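Local coordinates for protein betaine aldehyde dehydrogenase (Staphylococcus aureus subsp. aureus COL, PDB 4QTO) that catalyses the NAD-dependent oxidation of betaine aldehyde to glycine betaine, as a tetrameric member of the aldehyde dehydrogenase family, at residues W189-C199 and E491-L501; G316-K326 and V419-T427. All blocks are in the same frame, centred on the assembly; numbering follows the deposited sequence. Where two conformers were deposited one is given.

Contact 1. Residues W189-C199 and E491-L501; sequences WKIAPALATGC and ELGKEGLEEYL
Lys190 and Glu491 join the segments directly by a salt bridge, in which Lys190 NZ lies 2.7 Å from Glu491 OE2 and meets it on the syn side, 26° out of the carboxylate plane. The lysine chain runs extended and bends at its last torsion (chi4 -61°), which brings the ammonium group onto the carboxylate; Ser254 and Thr256 of strand 252-256 also bond NZ. Glu491 OE1 lies at the edge of the Trp189 indole, 3.3 Å from CE3, while a water joins Trp189 O to Leu492 N.

The framework is a pair of helices, 189-197 and 493-498, packed at -67° with axes 9.4 Å apart in the part of the aldehyde dehydrogenase fold built round the Rossmann-type sheet.

Apolar packing starts at the indole, where Leu492 CD2 makes a CH-pi contact over the five-membered ring, 3.6 Å from its centroid. Tyr500 lays one ring face along Ala194, its CD2 3.7 Å from Ala194 CB, with Pro193 CG meeting it obliquely and Cys199 SG at the ring edge, a sulfur-aromatic contact. Thr197 turns CG2 between the two leucine tips, 3.6 Å from Leu497 CD1 and 3.7 Å from Leu501 CD2.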
# COMPACT_ATOMS: atom_id res chain seq x y z
N TRP A 189 -8.53 20.70 7.85
CA TRP A 189 -7.39 19.89 7.39
C TRP A 189 -6.57 19.29 8.52
O TRP A 189 -5.92 18.26 8.35
CB TRP A 189 -6.47 20.75 6.51
CG TRP A 189 -6.99 21.15 5.15
CD1 TRP A 189 -8.28 21.14 4.72
CD2 TRP A 189 -6.22 21.76 4.10
NE1 TRP A 189 -8.34 21.64 3.44
CE2 TRP A 189 -7.08 22.00 3.04
CE3 TRP A 189 -4.86 22.06 3.96
CZ2 TRP A 189 -6.65 22.59 1.86
CZ3 TRP A 189 -4.42 22.62 2.76
CH2 TRP A 189 -5.32 22.87 1.74
N LYS A 190 -6.58 19.95 9.66
CA LYS A 190 -5.88 19.52 10.85
C LYS A 190 -6.77 18.70 11.79
O LYS A 190 -6.35 17.62 12.26
CB LYS A 190 -5.29 20.74 11.58
CG LYS A 190 -4.37 21.61 10.71
CD LYS A 190 -3.68 22.68 11.53
CE LYS A 190 -2.91 23.69 10.71
NZ LYS A 190 -1.83 23.10 9.91
N ILE A 191 -8.00 19.16 12.05
CA ILE A 191 -8.87 18.48 12.98
C ILE A 191 -9.26 17.11 12.48
O ILE A 191 -9.26 16.12 13.25
CB ILE A 191 -10.16 19.29 13.21
CG1 ILE A 191 -9.85 20.57 13.98
CG2 ILE A 191 -11.18 18.50 13.99
CD1 ILE A 191 -10.97 21.57 13.90
N ALA A 192 -9.62 17.01 11.20
CA ALA A 192 -10.17 15.76 10.69
C ALA A 192 -9.23 14.57 10.88
O ALA A 192 -9.65 13.52 11.43
CB ALA A 192 -10.63 15.90 9.26
N PRO A 193 -7.96 14.66 10.45
CA PRO A 193 -7.08 13.51 10.69
C PRO A 193 -6.73 13.30 12.14
O PRO A 193 -6.55 12.17 12.57
CB PRO A 193 -5.84 13.83 9.84
CG PRO A 193 -5.85 15.33 9.73
CD PRO A 193 -7.31 15.66 9.58
N ALA A 194 -6.62 14.36 12.92
CA ALA A 194 -6.27 14.22 14.33
C ALA A 194 -7.35 13.40 15.03
O ALA A 194 -7.06 12.46 15.78
CB ALA A 194 -6.13 15.57 15.00
N LEU A 195 -8.61 13.74 14.78
CA LEU A 195 -9.68 12.97 15.41
C LEU A 195 -9.80 11.57 14.84
O LEU A 195 -10.03 10.63 15.61
CB LEU A 195 -11.03 13.70 15.32
CG LEU A 195 -11.10 14.99 16.14
CD1 LEU A 195 -12.45 15.64 15.94
CD2 LEU A 195 -10.86 14.71 17.62
N ALA A 196 -9.66 11.43 13.53
CA ALA A 196 -9.77 10.10 12.92
C ALA A 196 -8.75 9.12 13.50
O ALA A 196 -9.09 7.92 13.66
CB ALA A 196 -9.61 10.19 11.43
N THR A 197 -7.53 9.59 13.82
CA THR A 197 -6.47 8.71 14.30
C THR A 197 -6.50 8.45 15.80
O THR A 197 -5.81 7.55 16.24
CB THR A 197 -5.10 9.25 13.93
OG1 THR A 197 -4.96 10.57 14.50
CG2 THR A 197 -4.91 9.33 12.43
N GLY A 198 -7.24 9.26 16.55
CA GLY A 198 -7.30 9.10 18.00
C GLY A 198 -6.40 10.02 18.80
O GLY A 198 -6.21 9.78 20.02
N CYS A 199 -5.91 11.10 18.19
CA CYS A 199 -5.12 12.07 18.94
C CYS A 199 -5.99 12.97 19.82
O CYS A 199 -7.21 12.98 19.68
CB CYS A 199 -4.39 13.00 17.95
SG CYS A 199 -3.14 12.21 16.93
N GLU A 491 -0.46 17.90 4.22
CA GLU A 491 -1.83 17.84 4.70
C GLU A 491 -2.68 17.24 3.61
O GLU A 491 -2.32 17.30 2.41
CB GLU A 491 -2.33 19.19 5.14
CG GLU A 491 -1.61 19.62 6.42
CD GLU A 491 -2.19 20.86 7.09
OE1 GLU A 491 -2.65 21.76 6.40
OE2 GLU A 491 -2.16 20.91 8.31
N LEU A 492 -3.81 16.69 4.00
CA LEU A 492 -4.75 15.96 3.10
C LEU A 492 -4.16 14.62 2.59
O LEU A 492 -2.96 14.34 2.68
CB LEU A 492 -5.22 16.82 1.90
CG LEU A 492 -5.81 18.18 2.29
CD1 LEU A 492 -6.24 18.91 1.03
CD2 LEU A 492 -6.94 18.04 3.30
N GLY A 493 -5.07 13.79 2.09
CA GLY A 493 -4.71 12.46 1.60
C GLY A 493 -4.20 11.53 2.67
O GLY A 493 -4.25 11.81 3.87
N LYS A 494 -3.74 10.36 2.22
CA LYS A 494 -3.21 9.39 3.15
C LYS A 494 -1.96 9.89 3.85
O LYS A 494 -1.78 9.65 5.04
CB LYS A 494 -2.97 8.06 2.43
CG LYS A 494 -4.28 7.41 1.95
CD LYS A 494 -4.05 6.09 1.27
CE LYS A 494 -5.39 5.54 0.76
NZ LYS A 494 -5.26 4.16 0.18
N GLU A 495 -1.13 10.66 3.13
CA GLU A 495 0.06 11.23 3.71
C GLU A 495 -0.30 12.24 4.82
O GLU A 495 0.39 12.35 5.84
CB GLU A 495 0.91 11.85 2.59
CG GLU A 495 2.36 12.10 2.92
CD GLU A 495 3.22 12.42 1.69
OE1 GLU A 495 4.35 12.90 1.90
OE2 GLU A 495 2.76 12.18 0.56
N GLY A 496 -1.37 12.99 4.64
CA GLY A 496 -1.83 13.92 5.66
C GLY A 496 -2.21 13.18 6.94
O GLY A 496 -1.93 13.63 8.06
N LEU A 497 -2.91 12.07 6.79
CA LEU A 497 -3.30 11.25 7.95
C LEU A 497 -2.03 10.76 8.69
O LEU A 497 -1.99 10.72 9.91
CB LEU A 497 -4.11 10.01 7.49
CG LEU A 497 -4.67 9.18 8.65
CD1 LEU A 497 -6.02 9.72 9.05
CD2 LEU A 497 -4.81 7.72 8.24
N GLU A 498 -1.01 10.39 7.92
CA GLU A 498 0.24 9.87 8.49
C GLU A 498 0.99 10.82 9.41
O GLU A 498 1.72 10.38 10.28
CB GLU A 498 1.16 9.35 7.37
CG GLU A 498 0.57 8.12 6.72
CD GLU A 498 1.30 7.61 5.49
OE1 GLU A 498 2.27 8.24 5.02
OE2 GLU A 498 0.87 6.56 4.99
N GLU A 499 0.77 12.13 9.26
CA GLU A 499 1.39 13.09 10.15
C GLU A 499 0.88 12.86 11.57
O GLU A 499 1.59 13.17 12.55
CB GLU A 499 1.08 14.55 9.82
CG GLU A 499 1.54 15.00 8.45
CD GLU A 499 3.04 15.22 8.33
OE1 GLU A 499 3.70 15.41 9.39
OE2 GLU A 499 3.53 15.16 7.15
N TYR A 500 -0.34 12.30 11.69
CA TYR A 500 -1.02 12.09 12.96
C TYR A 500 -0.85 10.67 13.51
O TYR A 500 -1.53 10.31 14.50
CB TYR A 500 -2.49 12.51 12.86
CG TYR A 500 -2.62 14.03 12.70
CD1 TYR A 500 -2.61 14.64 11.45
CD2 TYR A 500 -2.69 14.85 13.81
CE1 TYR A 500 -2.62 16.02 11.32
CE2 TYR A 500 -2.72 16.22 13.69
CZ TYR A 500 -2.69 16.80 12.45
OH TYR A 500 -2.69 18.18 12.33
N LEU A 501 0.04 9.89 12.90
CA LEU A 501 0.32 8.55 13.33
C LEU A 501 1.80 8.42 13.69
O LEU A 501 2.66 9.19 13.21
CB LEU A 501 0.02 7.54 12.20
CG LEU A 501 -1.47 7.46 11.83
CD1 LEU A 501 -1.62 6.61 10.58
CD2 LEU A 501 -2.25 6.87 12.98
O HOH W 1 -4.25 16.72 6.75
O HOH W 2 -3.82 23.85 7.41

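Contact 2. Residues G316-K326 and V419-T427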
# COMPACT_ATOMS: atom_id res chain seq x y z
N GLY A 316 -1.41 32.42 -7.73
CA GLY A 316 -0.53 32.46 -8.88
C GLY A 316 0.02 33.84 -9.02
O GLY A 316 -0.31 34.56 -9.98
N SER A 317 0.89 34.22 -8.09
CA SER A 317 1.41 35.57 -8.14
C SER A 317 2.55 35.78 -9.13
O SER A 317 2.86 36.94 -9.44
CB SER A 317 1.93 35.98 -6.77
OG SER A 317 3.07 35.23 -6.40
N ARG A 318 3.19 34.70 -9.60
CA ARG A 318 4.33 34.82 -10.47
C ARG A 318 4.00 34.28 -11.86
O ARG A 318 4.12 33.08 -12.11
CB ARG A 318 5.54 34.11 -9.90
CG ARG A 318 6.80 34.36 -10.69
CD ARG A 318 8.00 33.63 -10.13
NE ARG A 318 9.19 34.02 -10.87
CZ ARG A 318 10.42 33.65 -10.52
NH1 ARG A 318 10.60 32.84 -9.49
NH2 ARG A 318 11.47 34.09 -11.21
N ILE A 319 3.59 35.17 -12.75
CA ILE A 319 3.21 34.72 -14.09
C ILE A 319 4.47 34.70 -14.95
O ILE A 319 5.26 35.66 -14.98
CB ILE A 319 2.14 35.60 -14.73
CG1 ILE A 319 0.85 35.56 -13.90
CG2 ILE A 319 1.92 35.17 -16.18
CD1 ILE A 319 -0.16 36.61 -14.22
N LEU A 320 4.69 33.57 -15.62
CA LEU A 320 5.81 33.36 -16.53
C LEU A 320 5.18 33.09 -17.88
O LEU A 320 4.50 32.08 -18.06
CB LEU A 320 6.68 32.20 -16.10
CG LEU A 320 7.44 32.39 -14.81
CD1 LEU A 320 7.99 31.13 -14.21
CD2 LEU A 320 8.57 33.34 -15.09
N VAL A 321 5.36 34.00 -18.84
CA VAL A 321 4.68 33.90 -20.14
C VAL A 321 5.71 33.88 -21.26
O VAL A 321 6.73 34.60 -21.24
CB VAL A 321 3.64 35.04 -20.33
CG1 VAL A 321 4.29 36.40 -20.28
CG2 VAL A 321 2.87 34.85 -21.63
N GLN A 322 5.49 33.04 -22.25
CA GLN A 322 6.44 32.91 -23.33
C GLN A 322 6.63 34.26 -24.05
O GLN A 322 5.65 34.93 -24.32
CB GLN A 322 6.06 31.75 -24.26
CG GLN A 322 7.20 31.33 -25.15
CD GLN A 322 7.08 29.89 -25.61
OE1 GLN A 322 5.99 29.30 -25.68
NE2 GLN A 322 8.22 29.27 -25.87
N ASN A 323 7.89 34.62 -24.33
CA ASN A 323 8.19 35.91 -24.93
C ASN A 323 7.38 36.23 -26.15
O ASN A 323 6.97 37.39 -26.37
CB ASN A 323 9.69 36.04 -25.26
CG ASN A 323 10.55 36.21 -24.02
OD1 ASN A 323 10.13 36.84 -23.03
ND2 ASN A 323 11.77 35.69 -24.07
N SER A 324 7.15 35.22 -26.98
CA SER A 324 6.39 35.40 -28.21
C SER A 324 4.98 35.95 -28.05
O SER A 324 4.46 36.61 -28.96
CB SER A 324 6.37 34.06 -28.97
OG SER A 324 5.85 33.05 -28.13
N ILE A 325 4.34 35.66 -26.91
CA ILE A 325 2.99 36.15 -26.63
C ILE A 325 2.92 37.08 -25.43
O ILE A 325 1.82 37.42 -24.99
CB ILE A 325 1.97 35.01 -26.46
CG1 ILE A 325 2.32 34.05 -25.32
CG2 ILE A 325 1.82 34.26 -27.78
CD1 ILE A 325 1.12 33.30 -24.74
N LYS A 326 4.07 37.49 -24.91
CA LYS A 326 4.08 38.31 -23.70
C LYS A 326 3.33 39.62 -23.86
O LYS A 326 2.54 39.97 -22.99
CB LYS A 326 5.52 38.54 -23.27
CG LYS A 326 5.67 39.39 -22.04
CD LYS A 326 7.13 39.38 -21.65
CE LYS A 326 7.42 40.27 -20.48
NZ LYS A 326 7.34 41.70 -20.89
N VAL A 419 -1.97 41.01 -6.29
CA VAL A 419 -0.85 41.49 -7.10
C VAL A 419 -0.20 40.31 -7.80
O VAL A 419 0.06 39.28 -7.16
CB VAL A 419 0.23 42.08 -6.17
CG1 VAL A 419 1.44 42.57 -6.94
CG2 VAL A 419 -0.33 43.20 -5.28
N VAL A 420 0.07 40.48 -9.08
CA VAL A 420 0.85 39.51 -9.86
C VAL A 420 1.99 40.23 -10.55
O VAL A 420 1.91 41.42 -10.83
CB VAL A 420 0.01 38.78 -10.93
CG1 VAL A 420 -1.22 38.13 -10.30
CG2 VAL A 420 -0.43 39.70 -12.06
N THR A 421 3.09 39.50 -10.77
CA THR A 421 4.21 39.98 -11.58
C THR A 421 4.18 39.18 -12.87
O THR A 421 3.66 38.05 -12.89
CB THR A 421 5.60 39.76 -10.91
OG1 THR A 421 5.75 38.38 -10.52
CG2 THR A 421 5.75 40.64 -9.70
N VAL A 422 4.74 39.73 -13.94
CA VAL A 422 4.81 39.07 -15.22
C VAL A 422 6.25 39.09 -15.71
O VAL A 422 6.85 40.17 -15.86
CB VAL A 422 3.89 39.74 -16.29
CG1 VAL A 422 3.91 38.93 -17.58
CG2 VAL A 422 2.44 39.84 -15.79
N GLU A 423 6.79 37.91 -16.01
CA GLU A 423 8.14 37.75 -16.55
C GLU A 423 8.02 36.97 -17.83
O GLU A 423 7.16 36.08 -17.93
CB GLU A 423 9.03 36.92 -15.63
CG GLU A 423 9.50 37.61 -14.36
CD GLU A 423 9.94 36.58 -13.33
OE1 GLU A 423 11.13 36.23 -13.27
OE2 GLU A 423 9.03 36.02 -12.67
N GLY A 424 8.91 37.25 -18.77
CA GLY A 424 8.92 36.48 -20.00
C GLY A 424 9.95 35.36 -19.97
O GLY A 424 10.94 35.43 -19.21
N PHE A 425 9.74 34.33 -20.79
CA PHE A 425 10.72 33.26 -20.96
C PHE A 425 10.79 32.89 -22.44
O PHE A 425 9.80 32.99 -23.17
CB PHE A 425 10.45 32.03 -20.12
CG PHE A 425 9.19 31.29 -20.49
CD1 PHE A 425 9.22 30.34 -21.51
CD2 PHE A 425 8.00 31.51 -19.83
CE1 PHE A 425 8.08 29.63 -21.85
CE2 PHE A 425 6.86 30.80 -20.15
CZ PHE A 425 6.90 29.86 -21.17
N GLU A 426 11.95 32.43 -22.89
CA GLU A 426 12.12 32.13 -24.30
C GLU A 426 11.78 30.67 -24.63
O GLU A 426 11.08 30.39 -25.61
CB GLU A 426 13.55 32.44 -24.73
CG GLU A 426 13.82 32.31 -26.21
CD GLU A 426 13.03 33.31 -27.06
OE1 GLU A 426 12.68 34.42 -26.57
OE2 GLU A 426 12.79 32.96 -28.23
N THR A 427 12.30 29.77 -23.82
CA THR A 427 12.19 28.35 -24.03
C THR A 427 11.59 27.60 -22.83
O THR A 427 11.53 28.10 -21.72
CB THR A 427 13.61 27.75 -24.21
OG1 THR A 427 14.39 27.94 -23.01
CG2 THR A 427 14.37 28.40 -25.39
O HOH W 3 5.22 37.75 -7.93
O HOH W 4 6.49 37.04 -12.70
O HOH W 5 9.35 32.91 -27.28
O HOH W 6 6.63 42.08 -17.92
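Strands 318-322 and 419-425 run parallel with a 33° twist, Arg318 paired with Thr421 through to Gln322 with Phe425, and backbone bonds zigzag between them from Thr421 N to Ser317 O at one end to Asn323 N to Phe425 O at the other. On the face carrying Arg318, Leu320 and Gln322, the arginine grips Glu423 side-on. Its NE lies 2.7 Å from Glu423 OE2 and its NH2 3.0 Å from Glu423 OE1, each oxygen using its syn lone pair. Guanidinium and carboxylate planes are only 8° apart, an arrangement that fixes the rotation of both groups; the arginine reaches there because its chain is extended, with CG anti to the backbone N (chi1 -173°). A water bonded to Glu423 OE2, Ile319 O and Thr421 OG1 adds a further hold on the carboxylate.

Phe425 swings its ring across to the neighbouring strand, where Gln322 CA sits over the centre of one face, 3.8 Å from the centroid, and Leu320 O lies at the edge. Gln322 NE2 bonds Glu426 O, while its OE1 takes Asp290 N. Beyond the strand, Asn323 ND2 meets Glu426 OE1 at 2.9 Å, nearly straight. On the other face the contacts of Ile319, Val321, Val420 and Val422 are aliphatic: Val321 CG1 touches Val422 CG1 at 3.7 Å, and Ile319 CD1 reaches Val420 CG2 at 3.8 Å. Helix 323-337 covers this face and helix 428-436 the first, the layering of an open alpha/beta sheet, here in what is probably the catalytic domain of the aldehyde dehydrogenase fold.

Overall arrangement
From the N terminus, the chain passes several strands and helices before helix 183-197, whose 189-199 portion waits nearly three hundred residues for its partner. In that interval the chain adds strands 200-204, 230-232, 252-256 and 275-279 to the first sheet, then builds the second, where strand 318-322 enters; about ninety residues later strand 419-425 pairs beside it and closes the shorter loop of contact 2. Only afterwards does 491-501 return to close contact 1, so the smaller loop lies wholly within the larger. The two do not touch: their centres are about 37 Å apart, on opposite sides of the chain's centre. Contact 1 ties a late segment back to the first sheet's helical layer, whereas contact 2 joins neighbouring strands inside the second sheet.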